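Local atomic coordinates of SusD superfamily protein (Bacteroides thetaiotaomicron VPI-5482, PDB entry 3HDX), a protein that probably binds polysaccharide at the outer membrane of a gut bacterium, as a SusD homolog of carbohydrate metabolism. Residues V81-P93 with L107-A119. Sequence-based numbering, arbitrary orientation.
Sequences VINAASVFMEKAP and LKYDIAQVRALRA
Selenomethionine Met89 reaches between two arginines of helix 107-119, and both guanidinium groups are met over a face. Its CE stands 3.2 Å above the plane of Arg115, over the centre, while SE lies toward the rim of the Arg118 group, 3.4 Å from Arg118 NH2. The bend at chi3 (72°) carries the methyl over the Arg115 group while it keeps touching Arg118 NH2. With Ile111 and Val114, the two arginines form the hole for this knob; Arg118 returns the fit, lodging among Ile82, Ala85, Ser86 and Met89. Its NH1 donates to Ser86 OG (2.9 Å), which lies near the guanidinium plane, but the N-H...O angle of 140° marks a bent bond. Ser86 OG in turn donates to Ile82 O, and Glu162 of helix 152-169 forms salt bridges with both arginines. The axes run antiparallel at 155° and approach to 8.8 Å, an antiparallel helix pair joined through the short helix 93-98, within the alpha-helical, TPR-related part of the SusD fold. The backbones run closest from Ile82 to Ala85: the CA atoms are 4.9 Å apart for Ile82 and Arg118 and 5.1 Å for Ala85 and Val114, and the small Ala85 puts its CB 3.5 Å from Val114 O. Alongside, Val114 CG1 makes a CH-pi contact over one face of the Phe88 ring, while Ala92 CB takes the opposite face. Toward Pro93 the spacing widens to 6.6 Å between the CA atoms of Pro93 and Leu107. At this partly exposed end, Leu107 makes the contact with its two methyls, CD1 against the Ala92-Pro93 peptide and CD2 beside Pro93 CA.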
loop_
_atom_site.group_PDB
_atom_site.type_symbol
_atom_site.label_atom_id
_atom_site.label_comp_id
_atom_site.label_asym_id
_atom_site.label_seq_id
_atom_site.Cartn_x
_atom_site.Cartn_y
_atom_site.Cartn_z
ATOM N N VAL A 81 3.443 -13.332 8.817
ATOM C CA VAL A 81 2.403 -13.524 7.790
ATOM C C VAL A 81 2.728 -14.761 6.934
ATOM O O VAL A 81 1.878 -15.624 6.698
ATOM C CB VAL A 81 2.316 -12.318 6.855
ATOM C CG1 VAL A 81 1.344 -12.595 5.676
ATOM C CG2 VAL A 81 1.951 -11.040 7.626
ATOM N N ILE A 82 3.950 -14.772 6.417
ATOM C CA ILE A 82 4.425 -15.818 5.493
ATOM C C ILE A 82 4.279 -17.210 6.153
ATOM O O ILE A 82 3.756 -18.127 5.555
ATOM C CB ILE A 82 5.890 -15.521 5.086
ATOM C CG1 ILE A 82 5.924 -14.267 4.176
ATOM C CG2 ILE A 82 6.578 -16.743 4.419
ATOM C CD1 ILE A 82 7.290 -13.526 4.139
ATOM N N ASN A 83 4.701 -17.337 7.410
ATOM C CA ASN A 83 4.649 -18.613 8.109
ATOM C C ASN A 83 3.189 -19.042 8.392
ATOM O O ASN A 83 2.815 -20.217 8.204
ATOM C CB ASN A 83 5.481 -18.537 9.393
ATOM C CG ASN A 83 5.923 -19.887 9.882
ATOM O OD1 ASN A 83 6.162 -20.785 9.079
ATOM N ND2 ASN A 83 6.100 -20.012 11.176
ATOM N N ALA A 84 2.354 -18.106 8.837
ATOM C CA ALA A 84 0.938 -18.423 9.095
ATOM C C ALA A 84 0.240 -18.884 7.801
ATOM O O ALA A 84 -0.568 -19.836 7.805
ATOM C CB ALA A 84 0.213 -17.232 9.712
ATOM N N ALA A 85 0.547 -18.213 6.685
ATOM C CA ALA A 85 0.014 -18.629 5.368
ATOM C C ALA A 85 0.517 -20.028 4.984
ATOM O O ALA A 85 -0.282 -20.860 4.573
ATOM C CB ALA A 85 0.390 -17.585 4.282
ATOM N N SER A 86 1.806 -20.288 5.168
ATOM C CA SER A 86 2.357 -21.588 4.837
ATOM C C SER A 86 1.698 -22.715 5.657
ATOM O O SER A 86 1.355 -23.773 5.103
ATOM C CB SER A 86 3.855 -21.611 5.089
ATOM O OG SER A 86 4.499 -20.667 4.243
ATOM N N VAL A 87 1.508 -22.466 6.956
ATOM C CA VAL A 87 0.836 -23.455 7.836
ATOM C C VAL A 87 -0.601 -23.692 7.362
ATOM O O VAL A 87 -1.063 -24.854 7.264
ATOM C CB VAL A 87 0.879 -23.038 9.340
ATOM C CG1 VAL A 87 0.009 -23.997 10.186
ATOM C CG2 VAL A 87 2.306 -23.055 9.852
ATOM N N PHE A 88 -1.318 -22.605 7.043
ATOM C CA PHE A 88 -2.689 -22.725 6.580
ATOM C C PHE A 88 -2.745 -23.617 5.324
ATOM O O PHE A 88 -3.569 -24.533 5.232
ATOM C CB PHE A 88 -3.300 -21.337 6.297
ATOM C CG PHE A 88 -4.768 -21.378 5.974
ATOM C CD1 PHE A 88 -5.232 -21.810 4.739
ATOM C CD2 PHE A 88 -5.710 -21.009 6.941
ATOM C CE1 PHE A 88 -6.583 -21.888 4.493
ATOM C CE2 PHE A 88 -7.033 -21.070 6.683
ATOM C CZ PHE A 88 -7.478 -21.531 5.480
HETATM N N MSE A 89 -1.847 -23.386 4.368
HETATM C CA MSE A 89 -1.862 -24.177 3.131
HETATM C C MSE A 89 -1.529 -25.644 3.369
HETATM O O MSE A 89 -2.019 -26.498 2.625
HETATM C CB MSE A 89 -0.905 -23.580 2.111
HETATM C CG MSE A 89 -1.322 -22.154 1.714
HETATM SE SE MSE A 89 -0.021 -21.192 0.701
HETATM C CE MSE A 89 -0.159 -22.106 -0.917
ATOM N N GLU A 90 -0.701 -25.924 4.387
ATOM C CA GLU A 90 -0.336 -27.293 4.726
ATOM C C GLU A 90 -1.452 -28.038 5.445
ATOM O O GLU A 90 -1.642 -29.258 5.199
ATOM C CB GLU A 90 0.935 -27.303 5.611
ATOM C CG GLU A 90 2.173 -26.835 4.863
ATOM C CD GLU A 90 3.336 -26.390 5.745
ATOM O OE1 GLU A 90 3.275 -26.604 7.001
ATOM O OE2 GLU A 90 4.340 -25.872 5.143
ATOM N N LYS A 91 -2.169 -27.317 6.319
ATOM C CA LYS A 91 -3.118 -27.959 7.245
ATOM C C LYS A 91 -4.602 -27.863 6.899
ATOM O O LYS A 91 -5.363 -28.785 7.195
ATOM C CB LYS A 91 -2.850 -27.423 8.642
ATOM C CG LYS A 91 -1.438 -27.725 9.151
ATOM C CD LYS A 91 -1.170 -29.206 9.325
ATOM C CE LYS A 91 0.241 -29.461 9.894
ATOM N NZ LYS A 91 0.407 -30.851 10.397
ATOM N N ALA A 92 -5.018 -26.781 6.273
ATOM C CA ALA A 92 -6.428 -26.599 5.918
ATOM C C ALA A 92 -7.046 -27.667 4.993
ATOM O O ALA A 92 -8.246 -27.952 5.138
ATOM C CB ALA A 92 -6.664 -25.167 5.348
ATOM N N PRO A 93 -6.268 -28.252 4.048
ATOM C CA PRO A 93 -6.892 -29.257 3.163
ATOM C C PRO A 93 -7.546 -30.423 3.924
ATOM O O PRO A 93 -8.584 -30.929 3.501
ATOM C CB PRO A 93 -5.725 -29.715 2.303
ATOM C CG PRO A 93 -4.873 -28.468 2.187
ATOM C CD PRO A 93 -4.932 -27.869 3.534
ATOM N N LEU A 107 -12.266 -24.382 0.497
ATOM C CA LEU A 107 -10.827 -24.573 0.635
ATOM C C LEU A 107 -10.060 -23.795 -0.444
ATOM O O LEU A 107 -9.050 -23.106 -0.129
ATOM C CB LEU A 107 -10.438 -26.059 0.567
ATOM C CG LEU A 107 -8.935 -26.395 0.606
ATOM C CD1 LEU A 107 -8.267 -26.045 1.969
ATOM C CD2 LEU A 107 -8.654 -27.826 0.211
ATOM N N LYS A 108 -10.503 -23.924 -1.694
ATOM C CA LYS A 108 -9.813 -23.251 -2.827
ATOM C C LYS A 108 -9.802 -21.733 -2.609
ATOM O O LYS A 108 -8.777 -21.086 -2.809
ATOM C CB LYS A 108 -10.450 -23.608 -4.183
ATOM C CG LYS A 108 -10.130 -25.022 -4.656
ATOM C CD LYS A 108 -10.773 -25.334 -6.024
ATOM C CE LYS A 108 -10.387 -26.733 -6.579
ATOM N N TYR A 109 -10.928 -21.179 -2.158
ATOM C CA TYR A 109 -10.991 -19.743 -1.876
ATOM C C TYR A 109 -10.001 -19.341 -0.767
ATOM O O TYR A 109 -9.293 -18.336 -0.874
ATOM C CB TYR A 109 -12.390 -19.295 -1.449
ATOM C CG TYR A 109 -13.474 -19.190 -2.528
ATOM C CD1 TYR A 109 -13.172 -19.116 -3.889
ATOM C CD2 TYR A 109 -14.800 -19.028 -2.151
ATOM C CE1 TYR A 109 -14.150 -18.971 -4.840
ATOM C CE2 TYR A 109 -15.814 -18.853 -3.109
ATOM C CZ TYR A 109 -15.473 -18.827 -4.444
ATOM O OH TYR A 109 -16.451 -18.637 -5.383
ATOM N N ASP A 110 -9.994 -20.114 0.314
ATOM C CA ASP A 110 -9.187 -19.776 1.477
ATOM C C ASP A 110 -7.697 -19.872 1.150
ATOM O O ASP A 110 -6.912 -18.979 1.523
ATOM C CB ASP A 110 -9.480 -20.700 2.681
ATOM C CG ASP A 110 -10.894 -20.587 3.235
ATOM O OD1 ASP A 110 -11.715 -19.771 2.746
ATOM O OD2 ASP A 110 -11.155 -21.335 4.212
ATOM N N ILE A 111 -7.319 -20.940 0.465
ATOM C CA ILE A 111 -5.937 -21.169 0.031
ATOM C C ILE A 111 -5.478 -20.015 -0.874
ATOM O O ILE A 111 -4.368 -19.497 -0.722
ATOM C CB ILE A 111 -5.775 -22.527 -0.740
ATOM C CG1 ILE A 111 -6.007 -23.743 0.194
ATOM C CG2 ILE A 111 -4.419 -22.620 -1.403
ATOM C CD1 ILE A 111 -4.975 -23.939 1.268
ATOM N N ALA A 112 -6.331 -19.627 -1.821
ATOM C CA ALA A 112 -5.970 -18.553 -2.750
ATOM C C ALA A 112 -5.707 -17.224 -2.004
ATOM O O ALA A 112 -4.765 -16.499 -2.336
ATOM C CB ALA A 112 -7.026 -18.412 -3.841
ATOM N N GLN A 113 -6.524 -16.930 -0.991
ATOM C CA GLN A 113 -6.342 -15.731 -0.179
ATOM C C GLN A 113 -5.031 -15.753 0.565
ATOM O O GLN A 113 -4.292 -14.759 0.511
ATOM C CB GLN A 113 -7.502 -15.513 0.767
ATOM C CG GLN A 113 -8.802 -15.106 0.071
ATOM C CD GLN A 113 -9.982 -15.198 0.994
ATOM O OE1 GLN A 113 -10.257 -14.283 1.783
ATOM N NE2 GLN A 113 -10.722 -16.315 0.878
ATOM N N VAL A 114 -4.752 -16.858 1.291
ATOM C CA VAL A 114 -3.507 -16.898 2.083
ATOM C C VAL A 114 -2.285 -16.894 1.149
ATOM O O VAL A 114 -1.268 -16.273 1.457
ATOM C CB VAL A 114 -3.449 -18.028 3.136
ATOM C CG1 VAL A 114 -4.637 -17.875 4.091
ATOM C CG2 VAL A 114 -3.389 -19.379 2.503
ATOM N N ARG A 115 -2.390 -17.567 0.009
ATOM C CA ARG A 115 -1.309 -17.581 -0.973
ATOM C C ARG A 115 -1.037 -16.137 -1.441
ATOM O O ARG A 115 0.136 -15.735 -1.564
ATOM C CB ARG A 115 -1.676 -18.464 -2.182
ATOM C CG ARG A 115 -0.593 -18.622 -3.179
ATOM C CD ARG A 115 -1.004 -19.388 -4.386
ATOM N NE ARG A 115 -1.335 -20.774 -4.181
ATOM C CZ ARG A 115 -0.508 -21.807 -4.200
ATOM N NH1 ARG A 115 0.801 -21.646 -4.190
ATOM N NH2 ARG A 115 -1.016 -23.046 -4.114
ATOM N N ALA A 116 -2.103 -15.398 -1.748
ATOM C CA ALA A 116 -1.970 -14.011 -2.206
ATOM C C ALA A 116 -1.410 -13.099 -1.100
ATOM O O ALA A 116 -0.600 -12.211 -1.390
ATOM C CB ALA A 116 -3.330 -13.483 -2.738
ATOM N N LEU A 117 -1.849 -13.308 0.143
ATOM C CA LEU A 117 -1.345 -12.520 1.255
ATOM C C LEU A 117 0.151 -12.755 1.468
ATOM O O LEU A 117 0.910 -11.820 1.748
ATOM C CB LEU A 117 -2.159 -12.772 2.530
ATOM C CG LEU A 117 -3.589 -12.228 2.551
ATOM C CD1 LEU A 117 -4.418 -12.876 3.685
ATOM C CD2 LEU A 117 -3.601 -10.713 2.731
ATOM N N ARG A 118 0.572 -14.008 1.370
ATOM C CA ARG A 118 2.000 -14.329 1.472
ATOM C C ARG A 118 2.801 -13.617 0.366
ATOM O O ARG A 118 3.878 -13.064 0.635
ATOM C CB ARG A 118 2.219 -15.837 1.456
ATOM C CG ARG A 118 3.677 -16.258 1.430
ATOM C CD ARG A 118 3.831 -17.752 1.683
ATOM N NE ARG A 118 3.311 -18.519 0.542
ATOM C CZ ARG A 118 3.388 -19.841 0.403
ATOM N NH1 ARG A 118 3.869 -20.606 1.395
ATOM N NH2 ARG A 118 2.929 -20.416 -0.707
ATOM N N ALA A 119 2.281 -13.687 -0.880
ATOM C CA ALA A 119 2.932 -13.056 -2.016
ATOM C C ALA A 119 3.004 -11.535 -1.841
ATOM O O ALA A 119 4.039 -10.912 -2.149
ATOM C CB ALA A 119 2.230 -13.434 -3.341
#